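Local coordinates for protein aldehyde dehydrogenase (PDB 3I44) that probably oxidises aldehydes to carboxylic acids with a nicotinamide cofactor, as members of the aldehyde dehydrogenase family do, at residues A[356-361]-A[383-388]; A[321-326]-A[409-414]; A[433-438]-A[445-450]. The protein carries 1 engineered substitution. One frame throughout, in Å; residues are numbered along the deposited sequence.

How the contacts relate
All three contacts lie around one seven-stranded mixed sheet, whose alpha/beta architecture is consistent with the catalytic domain of aldehyde dehydrogenases. Contact 1 sets helix 348-363 against the loop entering strand 388-391, and contact 2 sets the preceding helix, 316-329, against the next strand, 408-414. Their centres are about 16 Å apart, a probable hydrogen bond between T388 O and L409 N joins them, and contact 1 is nested inside the loop that contact 2 closes. Contact 3 follows both, joining strand 432-436 to helix 440-449, its centre about 19 Å from contact 2 and about 29 Å from contact 1. Contacts 2 and 3 cover opposite faces of the sheet, and helix 348-363 lies across it from helix 316-329.

Contact 1: A[356-361]-A[383-388]; sequences DLIQSG and YYVRPT
I358 places CG1 beside its backbone N (chi1 -73°) and then extends the chain (chi2 166°), which carries CD1 off helix 348-363 toward V385 and T388. Here a helix of an alpha/beta domain packs against the loop leading into strand 388-391: residues 383-387 run into the strand, which T388 begins. V385 holds CG1 anti to its own backbone N, and this methyl lies 4.1 Å from CD1 of I358; the two side chains pass alongside, pointing opposite ways. Beta-branched isoleucine and valine suit the place, since each offers a compact apolar surface in a buried seam. V385 also leans on Y351 and I354 of the same helix. Within the helix, S360 hides its hydroxyl by donating from OG to L357 O, 2.6 Å away, on a lone pair in the carbonyl plane; that oxygen also accepts from G361 N. I358 CD1 also lies 4.1 Å from T388 OG1, a van der Waals approach. Threonine fits there because this hydroxyl has its polar partners elsewhere: OG1 accepts from G372 N and donates to R386 O at 2.6 Å, from a position 41° above the carbonyl plane.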
ATOM      1  N   ASP A 356      10.153   1.466  33.709  1.00 28.19           N
ATOM      2  CA  ASP A 356       9.190   2.568  33.856  1.00 28.85           C
ATOM      3  C   ASP A 356       7.756   2.051  33.711  1.00 28.52           C
ATOM      4  O   ASP A 356       6.833   2.451  34.459  1.00 27.73           O
ATOM      5  CB  ASP A 356       9.482   3.645  32.808  1.00 29.75           C
ATOM      6  CG  ASP A 356       8.511   4.805  32.892  1.00 33.80           C
ATOM      7  OD1 ASP A 356       8.504   5.510  33.941  1.00 38.02           O
ATOM      8  OD2 ASP A 356       7.763   5.013  31.906  1.00 37.32           O
ATOM      9  N   LEU A 357       7.560   1.136  32.763  1.00 27.62           N
ATOM     10  CA  LEU A 357       6.212   0.621  32.500  1.00 27.20           C
ATOM     11  C   LEU A 357       5.779  -0.293  33.646  1.00 26.49           C
ATOM     12  O   LEU A 357       4.623  -0.228  34.084  1.00 27.31           O
ATOM     13  CB  LEU A 357       6.135  -0.057  31.099  1.00 26.47           C
ATOM     14  CG  LEU A 357       5.757   0.923  29.940  1.00 26.48           C
ATOM     15  CD1 LEU A 357       6.183   0.419  28.563  1.00 25.44           C
ATOM     16  CD2 LEU A 357       4.251   1.254  29.933  1.00 24.09           C
ATOM     17  N   ILE A 358       6.704  -1.111  34.157  1.00 26.69           N
ATOM     18  CA  ILE A 358       6.416  -1.950  35.348  1.00 26.98           C
ATOM     19  C   ILE A 358       6.008  -1.051  36.555  1.00 27.61           C
ATOM     20  O   ILE A 358       4.938  -1.226  37.164  1.00 27.58           O
ATOM     21  CB  ILE A 358       7.602  -2.852  35.707  1.00 26.79           C
ATOM     22  CG1 ILE A 358       7.732  -3.993  34.687  1.00 25.09           C
ATOM     23  CG2 ILE A 358       7.422  -3.485  37.085  1.00 26.68           C
ATOM     24  CD1 ILE A 358       9.050  -4.724  34.758  1.00 22.67           C
ATOM     25  N   GLN A 359       6.839  -0.058  36.852  1.00 28.47           N
ATOM     26  CA  GLN A 359       6.524   0.915  37.904  1.00 28.81           C
ATOM     27  C   GLN A 359       5.145   1.563  37.679  1.00 28.51           C
ATOM     28  O   GLN A 359       4.349   1.673  38.630  1.00 28.85           O
ATOM     29  CB  GLN A 359       7.636   1.970  38.029  1.00 29.57           C
ATOM     30  CG  GLN A 359       7.497   2.850  39.276  1.00 29.89           C
ATOM     31  CD  GLN A 359       7.587   2.038  40.558  1.00 30.87           C
ATOM     32  OE1 GLN A 359       8.580   1.357  40.801  1.00 34.65           O
ATOM     33  NE2 GLN A 359       6.542   2.079  41.362  1.00 29.39           N
ATOM     34  N   SER A 360       4.819   1.911  36.426  1.00 28.64           N
ATOM     35  CA  SER A 360       3.489   2.464  36.095  1.00 28.62           C
ATOM     36  C   SER A 360       2.342   1.525  36.478  1.00 29.28           C
ATOM     37  O   SER A 360       1.239   1.980  36.908  1.00 29.86           O
ATOM     38  CB  SER A 360       3.369   2.835  34.606  1.00 29.12           C
ATOM     39  OG  SER A 360       2.937   1.747  33.777  1.00 28.45           O
ATOM     40  N   GLY A 361       2.569   0.218  36.304  1.00 29.42           N
ATOM     41  CA  GLY A 361       1.549  -0.769  36.635  1.00 29.65           C
ATOM     42  C   GLY A 361       1.290  -0.724  38.119  1.00 29.49           C
ATOM     43  O   GLY A 361       0.148  -0.712  38.559  1.00 30.26           O
ATOM     44  N   TYR A 383      21.115  -6.510  31.301  1.00 29.02           N
ATOM     45  CA  TYR A 383      19.786  -5.912  31.269  1.00 27.70           C
ATOM     46  C   TYR A 383      18.700  -6.965  31.570  1.00 27.30           C
ATOM     47  O   TYR A 383      17.784  -7.186  30.776  1.00 26.38           O
ATOM     48  CB  TYR A 383      19.563  -5.237  29.900  1.00 27.61           C
ATOM     49  CG  TYR A 383      20.753  -4.364  29.478  1.00 26.93           C
ATOM     50  CD1 TYR A 383      21.271  -3.377  30.336  1.00 25.45           C
ATOM     51  CD2 TYR A 383      21.388  -4.556  28.255  1.00 25.55           C
ATOM     52  CE1 TYR A 383      22.400  -2.610  29.968  1.00 25.35           C
ATOM     53  CE2 TYR A 383      22.492  -3.800  27.887  1.00 26.54           C
ATOM     54  CZ  TYR A 383      22.989  -2.807  28.745  1.00 26.49           C
ATOM     55  OH  TYR A 383      24.103  -2.067  28.368  1.00 29.01           O
ATOM     56  N   TYR A 384      18.786  -7.576  32.746  1.00 25.61           N
ATOM     57  CA  TYR A 384      17.841  -8.632  33.136  1.00 24.67           C
ATOM     58  C   TYR A 384      16.607  -8.069  33.772  1.00 24.26           C
ATOM     59  O   TYR A 384      16.694  -7.291  34.742  1.00 24.63           O
ATOM     60  CB  TYR A 384      18.510  -9.601  34.100  1.00 24.44           C
ATOM     61  CG  TYR A 384      19.667 -10.326  33.454  1.00 24.11           C
ATOM     62  CD1 TYR A 384      19.442 -11.376  32.569  1.00 24.05           C
ATOM     63  CD2 TYR A 384      20.977  -9.977  33.729  1.00 23.59           C
ATOM     64  CE1 TYR A 384      20.491 -12.049  31.971  1.00 24.02           C
ATOM     65  CE2 TYR A 384      22.042 -10.646  33.119  1.00 24.77           C
ATOM     66  CZ  TYR A 384      21.785 -11.679  32.245  1.00 24.48           C
ATOM     67  OH  TYR A 384      22.826 -12.345  31.663  1.00 23.23           O
ATOM     68  N   VAL A 385      15.457  -8.442  33.210  1.00 22.52           N
ATOM     69  CA  VAL A 385      14.174  -8.012  33.679  1.00 22.44           C
ATOM     70  C   VAL A 385      13.534  -9.235  34.338  1.00 22.53           C
ATOM     71  O   VAL A 385      13.665 -10.360  33.850  1.00 21.74           O
ATOM     72  CB  VAL A 385      13.299  -7.471  32.518  1.00 22.63           C
ATOM     73  CG1 VAL A 385      11.901  -7.080  33.009  1.00 23.28           C
ATOM     74  CG2 VAL A 385      13.967  -6.272  31.829  1.00 22.17           C
ATOM     75  N   ARG A 386      12.848  -9.010  35.445  1.00 22.44           N
ATOM     76  CA  ARG A 386      12.183 -10.086  36.160  1.00 23.10           C
ATOM     77  C   ARG A 386      10.889 -10.460  35.460  1.00 23.83           C
ATOM     78  O   ARG A 386      10.063  -9.581  35.193  1.00 24.98           O
ATOM     79  CB  ARG A 386      11.843  -9.632  37.594  1.00 22.80           C
ATOM     80  CG  ARG A 386      13.040  -9.300  38.458  1.00 24.53           C
ATOM     81  CD  ARG A 386      12.683  -8.431  39.662  1.00 24.12           C
ATOM     82  NE  ARG A 386      11.848  -9.135  40.637  1.00 25.11           N
ATOM     83  CZ  ARG A 386      11.159  -8.528  41.602  1.00 28.25           C
ATOM     84  NH1 ARG A 386      11.186  -7.208  41.732  1.00 30.34           N
ATOM     85  NH2 ARG A 386      10.444  -9.238  42.468  1.00 29.68           N
ATOM     86  N   PRO A 387      10.647 -11.768  35.233  1.00 24.48           N
ATOM     87  CA  PRO A 387       9.328 -12.153  34.758  1.00 23.87           C
ATOM     88  C   PRO A 387       8.238 -11.623  35.678  1.00 23.29           C
ATOM     89  O   PRO A 387       8.222 -11.923  36.873  1.00 23.66           O
ATOM     90  CB  PRO A 387       9.375 -13.675  34.783  1.00 24.50           C
ATOM     91  CG  PRO A 387      10.780 -14.017  34.631  1.00 24.83           C
ATOM     92  CD  PRO A 387      11.571 -12.906  35.285  1.00 24.62           C
ATOM     93  N   THR A 388       7.337 -10.830  35.132  1.00 22.67           N
ATOM     94  CA  THR A 388       6.374 -10.084  35.932  1.00 22.27           C
ATOM     95  C   THR A 388       4.951 -10.339  35.460  1.00 22.95           C
ATOM     96  O   THR A 388       4.681 -10.386  34.251  1.00 23.32           O
ATOM     97  CB  THR A 388       6.730  -8.550  35.846  1.00 22.38           C
ATOM     98  OG1 THR A 388       8.067  -8.363  36.338  1.00 22.24           O
ATOM     99  CG2 THR A 388       5.742  -7.688  36.634  1.00 22.22           C
TER

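Contact 2: A[321-326]-A[409-414]; sequences KTAKDI and LSLLPF
L409 N makes a probable hydrogen bond to T388 O, which ties strand 408-414 to its neighbour 388-391 and so fixes the residue whose side chain meets A323 of helix 316-329. The contact itself is wholly apolar. The methyl CB of A323 comes down over two leucines of the strand, 4.3 Å from CD2 of L409 and the same 4.3 Å from CD2 of L411. L409 CD2 and L411 CD2 stand 5.2 Å apart. A323 CB is seated evenly above the pair. The strand's alternation makes this possible: L409 and L411 both face the helix, whereas S410 between them belongs to the other face. L409 has CG anti to the backbone N (chi1 176°), which helps to lift its branched end from the sheet toward the helix. Alanine suits the helical position because its short side chain leaves the leucines to fill the distance between backbones, whose nearest CA atoms, those of A323 and L409, are 8.5 Å apart. The polar residues of the helix turn elsewhere: T322 OG1 bonds to K318 O one turn back, and D325 forms a salt bridge with K329. Around these three side chains, L411 also touches A319 and I320 of helix 316-329, L409 reaches V292 and C295 of helix 287-296, and both leucines lie against M309 of the adjoining parallel strand 308-312.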
ATOM      1  N   LYS A 321      -3.091 -17.789  39.487  1.00 27.04           N
ATOM      2  CA  LYS A 321      -2.258 -18.737  40.214  1.00 27.35           C
ATOM      3  C   LYS A 321      -1.298 -19.427  39.242  1.00 27.21           C
ATOM      4  O   LYS A 321      -0.112 -19.603  39.546  1.00 27.98           O
ATOM      5  CB  LYS A 321      -3.141 -19.747  40.987  1.00 28.05           C
ATOM      6  N   THR A 322      -1.778 -19.769  38.042  1.00 27.32           N
ATOM      7  CA  THR A 322      -0.924 -20.446  37.040  1.00 27.48           C
ATOM      8  C   THR A 322       0.166 -19.526  36.514  1.00 27.22           C
ATOM      9  O   THR A 322       1.327 -19.917  36.437  1.00 26.34           O
ATOM     10  CB  THR A 322      -1.756 -21.000  35.855  1.00 27.69           C
ATOM     11  OG1 THR A 322      -2.714 -21.937  36.358  1.00 29.43           O
ATOM     12  CG2 THR A 322      -0.899 -21.670  34.824  1.00 25.91           C
ATOM     13  N   ALA A 323      -0.211 -18.299  36.162  1.00 27.85           N
ATOM     14  CA  ALA A 323       0.782 -17.266  35.767  1.00 28.33           C
ATOM     15  C   ALA A 323       1.883 -17.048  36.838  1.00 28.37           C
ATOM     16  O   ALA A 323       3.075 -16.993  36.542  1.00 27.87           O
ATOM     17  CB  ALA A 323       0.060 -15.947  35.475  1.00 28.19           C
ATOM     18  N   LYS A 324       1.468 -16.953  38.099  1.00 29.05           N
ATOM     19  CA  LYS A 324       2.414 -16.829  39.209  1.00 29.45           C
ATOM     20  C   LYS A 324       3.413 -17.976  39.235  1.00 29.40           C
ATOM     21  O   LYS A 324       4.609 -17.743  39.276  1.00 28.97           O
ATOM     22  CB  LYS A 324       1.659 -16.777  40.544  1.00 29.64           C
ATOM     23  CG  LYS A 324       2.542 -16.520  41.777  1.00 31.42           C
ATOM     24  CD  LYS A 324       1.619 -16.391  43.028  1.00 33.78           C
ATOM     25  CE  LYS A 324       2.242 -15.614  44.181  1.00 36.05           C
ATOM     26  NZ  LYS A 324       3.057 -16.488  45.046  1.00 38.55           N
ATOM     27  N   ASP A 325       2.913 -19.213  39.225  1.00 30.13           N
ATOM     28  CA  ASP A 325       3.778 -20.405  39.229  1.00 30.79           C
ATOM     29  C   ASP A 325       4.768 -20.419  38.070  1.00 29.62           C
ATOM     30  O   ASP A 325       5.980 -20.642  38.256  1.00 28.25           O
ATOM     31  CB  ASP A 325       2.914 -21.692  39.169  1.00 31.77           C
ATOM     32  CG  ASP A 325       3.733 -22.974  39.416  1.00 35.80           C
ATOM     33  OD1 ASP A 325       4.278 -23.143  40.530  1.00 40.37           O
ATOM     34  OD2 ASP A 325       3.817 -23.831  38.499  1.00 42.66           O
ATOM     35  N   ILE A 326       4.252 -20.199  36.858  1.00 29.33           N
ATOM     36  CA  ILE A 326       5.118 -20.241  35.685  1.00 29.07           C
ATOM     37  C   ILE A 326       6.169 -19.124  35.765  1.00 28.87           C
ATOM     38  O   ILE A 326       7.356 -19.378  35.561  1.00 28.10           O
ATOM     39  CB  ILE A 326       4.313 -20.170  34.366  1.00 29.46           C
ATOM     40  CG1 ILE A 326       3.389 -21.383  34.218  1.00 30.33           C
ATOM     41  CG2 ILE A 326       5.250 -20.129  33.211  1.00 28.13           C
ATOM     42  CD1 ILE A 326       4.121 -22.723  34.091  1.00 33.24           C
ATOM     43  N   LEU A 409       3.378  -9.688  31.679  1.00 23.36           N
ATOM     44  CA  LEU A 409       2.041 -10.118  31.293  1.00 23.65           C
ATOM     45  C   LEU A 409       0.993  -9.338  32.058  1.00 24.87           C
ATOM     46  O   LEU A 409       1.160  -9.118  33.256  1.00 25.71           O
ATOM     47  CB  LEU A 409       1.909 -11.602  31.612  1.00 23.95           C
ATOM     48  CG  LEU A 409       0.558 -12.259  31.384  1.00 23.22           C
ATOM     49  CD1 LEU A 409       0.224 -12.248  29.898  1.00 23.67           C
ATOM     50  CD2 LEU A 409       0.562 -13.695  31.902  1.00 23.80           C
ATOM     51  N   SER A 410      -0.090  -8.949  31.374  1.00 25.27           N
ATOM     52  CA  SER A 410      -1.247  -8.333  31.997  1.00 26.31           C
ATOM     53  C   SER A 410      -2.491  -9.242  31.940  1.00 26.43           C
ATOM     54  O   SER A 410      -2.906  -9.630  30.846  1.00 27.57           O
ATOM     55  CB  SER A 410      -1.538  -6.994  31.300  1.00 25.95           C
ATOM     56  OG  SER A 410      -0.461  -6.086  31.453  1.00 25.99           O
ATOM     57  N   LEU A 411      -3.076  -9.575  33.100  1.00 26.55           N
ATOM     58  CA  LEU A 411      -4.319 -10.377  33.185  1.00 26.40           C
ATOM     59  C   LEU A 411      -5.480  -9.523  33.603  1.00 26.75           C
ATOM     60  O   LEU A 411      -5.339  -8.636  34.474  1.00 27.37           O
ATOM     61  CB  LEU A 411      -4.220 -11.502  34.237  1.00 26.40           C
ATOM     62  CG  LEU A 411      -3.589 -12.833  33.889  1.00 28.35           C
ATOM     63  CD1 LEU A 411      -2.193 -12.563  33.391  1.00 30.67           C
ATOM     64  CD2 LEU A 411      -3.578 -13.776  35.112  1.00 30.38           C
ATOM     65  N   LEU A 412      -6.632  -9.829  33.031  1.00 26.72           N
ATOM     66  CA  LEU A 412      -7.898  -9.281  33.471  1.00 27.19           C
ATOM     67  C   LEU A 412      -9.026 -10.246  33.073  1.00 27.66           C
ATOM     68  O   LEU A 412      -8.855 -11.053  32.163  1.00 27.40           O
ATOM     69  CB  LEU A 412      -8.133  -7.915  32.863  1.00 27.43           C
ATOM     70  CG  LEU A 412      -7.926  -7.739  31.359  1.00 27.61           C
ATOM     71  CD1 LEU A 412      -8.788  -6.588  30.919  1.00 27.60           C
ATOM     72  CD2 LEU A 412      -6.414  -7.494  30.962  1.00 27.21           C
ATOM     73  N   PRO A 413     -10.162 -10.195  33.778  1.00 27.86           N
ATOM     74  CA  PRO A 413     -11.269 -11.104  33.489  1.00 28.19           C
ATOM     75  C   PRO A 413     -12.292 -10.544  32.522  1.00 28.51           C
ATOM     76  O   PRO A 413     -12.346  -9.332  32.287  1.00 28.31           O
ATOM     77  CB  PRO A 413     -11.925 -11.282  34.858  1.00 28.22           C
ATOM     78  CG  PRO A 413     -11.785  -9.928  35.480  1.00 28.37           C
ATOM     79  CD  PRO A 413     -10.424  -9.389  34.985  1.00 28.11           C
ATOM     80  N   PHE A 414     -13.090 -11.435  31.942  1.00 29.10           N
ATOM     81  CA  PHE A 414     -14.293 -11.023  31.231  1.00 29.59           C
ATOM     82  C   PHE A 414     -15.440 -11.935  31.621  1.00 30.62           C
ATOM     83  O   PHE A 414     -15.216 -13.045  32.086  1.00 30.41           O
ATOM     84  CB  PHE A 414     -14.097 -11.013  29.714  1.00 28.79           C
ATOM     85  CG  PHE A 414     -13.931 -12.368  29.104  1.00 28.02           C
ATOM     86  CD1 PHE A 414     -15.047 -13.112  28.702  1.00 27.96           C
ATOM     87  CD2 PHE A 414     -12.668 -12.909  28.925  1.00 27.23           C
ATOM     88  CE1 PHE A 414     -14.891 -14.374  28.133  1.00 28.30           C
ATOM     89  CE2 PHE A 414     -12.505 -14.166  28.355  1.00 27.48           C
ATOM     90  CZ  PHE A 414     -13.614 -14.893  27.947  1.00 24.96           C
TER

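Contact 3: A[433-438]-A[445-450]; sequences NYIQSQ and RIAAQV
The end of helix 440-449 and the residue after it lie over strand 432-436, with the CA atoms of I435 and A447 7.4 Å apart and those of N433 and V450 7.3 Å apart. I435 fills much of that gap. With chi2 extended at 164°, it drives CD1 against the helix backbone, 3.3 Å from A447 N, while A447 CB lies 3.8 Å from the same methyl. CG2 of I446 meets I435 CD1 from another side at 3.6 Å. The small side chain of A447 lets the isoleucine approach the helix so closely, and I446 supplies apolar cover. Farther along, the side chains of N433 and V450 lie alongside, pointing opposite ways, the N433 amide ND2 lying 3.7 Å from V450 CB. An asparagine is suited to this otherwise apolar place because its OD1 accepts from A276 N on the adjacent strand. Q449 folds back over the helix end and donates from NE2 to R445 O, from well above the carbonyl plane. K492 of the second subunit donates to A447 O, bringing the helix end into the dimer interface. Strand 432-436, this helix and the adjacent parallel strand 454-457 form a classic beta-alpha-beta crossover.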
ATOM      1  N   ASN A 433      -3.874 -11.911  17.419  1.00 18.81           N
ATOM      2  CA  ASN A 433      -4.674 -12.194  18.587  1.00 19.59           C
ATOM      3  C   ASN A 433      -4.792 -13.723  18.714  1.00 20.58           C
ATOM      4  O   ASN A 433      -4.635 -14.447  17.719  1.00 20.88           O
ATOM      5  CB  ASN A 433      -6.062 -11.575  18.450  1.00 20.45           C
ATOM      6  CG  ASN A 433      -6.080 -10.067  18.741  1.00 21.20           C
ATOM      7  OD1 ASN A 433      -5.440  -9.616  19.678  1.00 21.59           O
ATOM      8  ND2 ASN A 433      -6.843  -9.300  17.953  1.00 19.24           N
ATOM      9  N   TYR A 434      -5.101 -14.189  19.930  1.00 20.20           N
ATOM     10  CA  TYR A 434      -5.059 -15.597  20.309  1.00 20.11           C
ATOM     11  C   TYR A 434      -6.368 -15.961  21.020  1.00 20.49           C
ATOM     12  O   TYR A 434      -6.941 -15.161  21.795  1.00 20.10           O
ATOM     13  CB  TYR A 434      -3.862 -15.876  21.227  1.00 19.34           C
ATOM     14  CG  TYR A 434      -2.511 -15.508  20.638  1.00 19.39           C
ATOM     15  CD1 TYR A 434      -1.661 -16.489  20.153  1.00 16.27           C
ATOM     16  CD2 TYR A 434      -2.081 -14.172  20.566  1.00 16.72           C
ATOM     17  CE1 TYR A 434      -0.406 -16.162  19.591  1.00 17.59           C
ATOM     18  CE2 TYR A 434      -0.848 -13.848  20.024  1.00 17.58           C
ATOM     19  CZ  TYR A 434      -0.010 -14.851  19.527  1.00 18.01           C
ATOM     20  OH  TYR A 434       1.229 -14.565  18.982  1.00 18.64           O
ATOM     21  N   ILE A 435      -6.860 -17.168  20.763  1.00 20.71           N
ATOM     22  CA  ILE A 435      -8.151 -17.629  21.363  1.00 20.34           C
ATOM     23  C   ILE A 435      -7.964 -19.055  21.799  1.00 20.82           C
ATOM     24  O   ILE A 435      -7.476 -19.884  21.013  1.00 19.26           O
ATOM     25  CB  ILE A 435      -9.304 -17.599  20.357  1.00 21.35           C
ATOM     26  CG1 ILE A 435      -9.490 -16.196  19.755  1.00 21.96           C
ATOM     27  CG2 ILE A 435     -10.649 -18.075  20.996  1.00 20.79           C
ATOM     28  CD1 ILE A 435     -10.365 -16.180  18.479  1.00 21.14           C
ATOM     29  N   GLN A 436      -8.311 -19.343  23.061  1.00 21.07           N
ATOM     30  CA  GLN A 436      -8.282 -20.695  23.586  1.00 21.18           C
ATOM     31  C   GLN A 436      -9.661 -21.133  24.041  1.00 21.91           C
ATOM     32  O   GLN A 436     -10.219 -20.582  25.010  1.00 21.32           O
ATOM     33  CB  GLN A 436      -7.287 -20.816  24.736  1.00 22.09           C
ATOM     34  CG  GLN A 436      -6.055 -19.946  24.601  1.00 20.37           C
ATOM     35  CD  GLN A 436      -5.215 -20.200  23.349  1.00 21.21           C
ATOM     36  OE1 GLN A 436      -4.992 -21.345  22.919  1.00 22.25           O
ATOM     37  NE2 GLN A 436      -4.675 -19.107  22.800  1.00 18.85           N
ATOM     38  N   SER A 437     -10.231 -22.102  23.317  1.00 22.74           N
ATOM     39  CA  SER A 437     -11.484 -22.751  23.721  1.00 23.24           C
ATOM     40  C   SER A 437     -11.663 -24.072  22.982  1.00 23.90           C
ATOM     41  O   SER A 437     -11.332 -24.191  21.793  1.00 22.29           O
ATOM     42  CB  SER A 437     -12.684 -21.859  23.422  1.00 24.30           C
ATOM     43  OG  SER A 437     -13.925 -22.561  23.535  1.00 23.48           O
ATOM     44  N   GLN A 438     -12.185 -25.072  23.689  1.00 24.11           N
ATOM     45  CA  GLN A 438     -12.461 -26.360  23.046  1.00 24.50           C
ATOM     46  C   GLN A 438     -13.776 -26.355  22.283  1.00 25.29           C
ATOM     47  O   GLN A 438     -14.058 -27.333  21.602  1.00 24.66           O
ATOM     48  CB  GLN A 438     -12.357 -27.520  24.057  1.00 24.60           C
ATOM     49  CG  GLN A 438     -10.914 -27.793  24.362  1.00 23.83           C
ATOM     50  CD  GLN A 438     -10.712 -28.829  25.423  1.00 24.94           C
ATOM     51  OE1 GLN A 438     -10.263 -29.927  25.125  1.00 24.45           O
ATOM     52  NE2 GLN A 438     -10.992 -28.476  26.670  1.00 21.73           N
ATOM     53  N   ARG A 445     -16.759 -17.831  16.100  1.00 24.42           N
ATOM     54  CA  ARG A 445     -17.410 -16.545  16.389  1.00 25.82           C
ATOM     55  C   ARG A 445     -16.414 -15.474  16.828  1.00 25.19           C
ATOM     56  O   ARG A 445     -16.448 -14.349  16.327  1.00 25.91           O
ATOM     57  CB  ARG A 445     -18.447 -16.648  17.514  1.00 26.59           C
ATOM     58  CG  ARG A 445     -19.669 -17.432  17.224  1.00 29.06           C
ATOM     59  CD  ARG A 445     -20.792 -17.127  18.275  1.00 30.15           C
ATOM     60  NE  ARG A 445     -20.459 -17.649  19.612  1.00 31.66           N
ATOM     61  CZ  ARG A 445     -20.656 -18.902  20.023  1.00 28.91           C
ATOM     62  NH1 ARG A 445     -21.161 -19.818  19.219  1.00 29.47           N
ATOM     63  NH2 ARG A 445     -20.308 -19.250  21.242  1.00 29.92           N
ATOM     64  N   ILE A 446     -15.555 -15.822  17.783  1.00 25.21           N
ATOM     65  CA  ILE A 446     -14.587 -14.876  18.334  1.00 24.22           C
ATOM     66  C   ILE A 446     -13.504 -14.477  17.313  1.00 24.15           C
ATOM     67  O   ILE A 446     -13.169 -13.275  17.207  1.00 23.73           O
ATOM     68  CB  ILE A 446     -13.947 -15.391  19.667  1.00 24.35           C
ATOM     69  CG1 ILE A 446     -15.028 -15.731  20.713  1.00 23.94           C
ATOM     70  CG2 ILE A 446     -12.988 -14.351  20.238  1.00 21.82           C
ATOM     71  CD1 ILE A 446     -15.977 -14.590  21.053  1.00 26.97           C
ATOM     72  N   ALA A 447     -12.978 -15.466  16.576  1.00 22.60           N
ATOM     73  CA  ALA A 447     -11.990 -15.240  15.524  1.00 23.31           C
ATOM     74  C   ALA A 447     -12.501 -14.249  14.466  1.00 23.77           C
ATOM     75  O   ALA A 447     -11.732 -13.430  13.963  1.00 24.23           O
ATOM     76  CB  ALA A 447     -11.537 -16.556  14.864  1.00 21.86           C
ATOM     77  N   ALA A 448     -13.784 -14.334  14.136  1.00 23.35           N
ATOM     78  CA  ALA A 448     -14.381 -13.461  13.145  1.00 24.70           C
ATOM     79  C   ALA A 448     -14.545 -12.036  13.648  1.00 25.22           C
ATOM     80  O   ALA A 448     -14.581 -11.128  12.835  1.00 26.14           O
ATOM     81  CB  ALA A 448     -15.763 -14.016  12.661  1.00 23.75           C
ATOM     82  N   GLN A 449     -14.655 -11.837  14.967  1.00 25.40           N
ATOM     83  CA  GLN A 449     -14.878 -10.515  15.514  1.00 25.71           C
ATOM     84  C   GLN A 449     -13.615  -9.748  15.930  1.00 25.64           C
ATOM     85  O   GLN A 449     -13.679  -8.543  16.046  1.00 24.66           O
ATOM     86  CB  GLN A 449     -15.815 -10.590  16.707  1.00 26.03           C
ATOM     87  CG  GLN A 449     -17.227 -11.076  16.370  1.00 27.41           C
ATOM     88  CD  GLN A 449     -18.057 -11.249  17.623  1.00 30.67           C
ATOM     89  OE1 GLN A 449     -18.469 -10.275  18.221  1.00 32.27           O
ATOM     90  NE2 GLN A 449     -18.287 -12.492  18.035  1.00 33.41           N
ATOM     91  N   VAL A 450     -12.490 -10.423  16.164  1.00 24.83           N
ATOM     92  CA  VAL A 450     -11.283  -9.724  16.634  1.00 24.52           C
ATOM     93  C   VAL A 450     -10.588  -9.107  15.443  1.00 24.42           C
ATOM     94  O   VAL A 450     -10.548  -9.687  14.335  1.00 24.26           O
ATOM     95  CB  VAL A 450     -10.265 -10.607  17.426  1.00 23.52           C
ATOM     96  CG1 VAL A 450     -10.858 -11.074  18.753  1.00 24.17           C
ATOM     97  CG2 VAL A 450      -9.786 -11.792  16.593  1.00 23.53           C
TER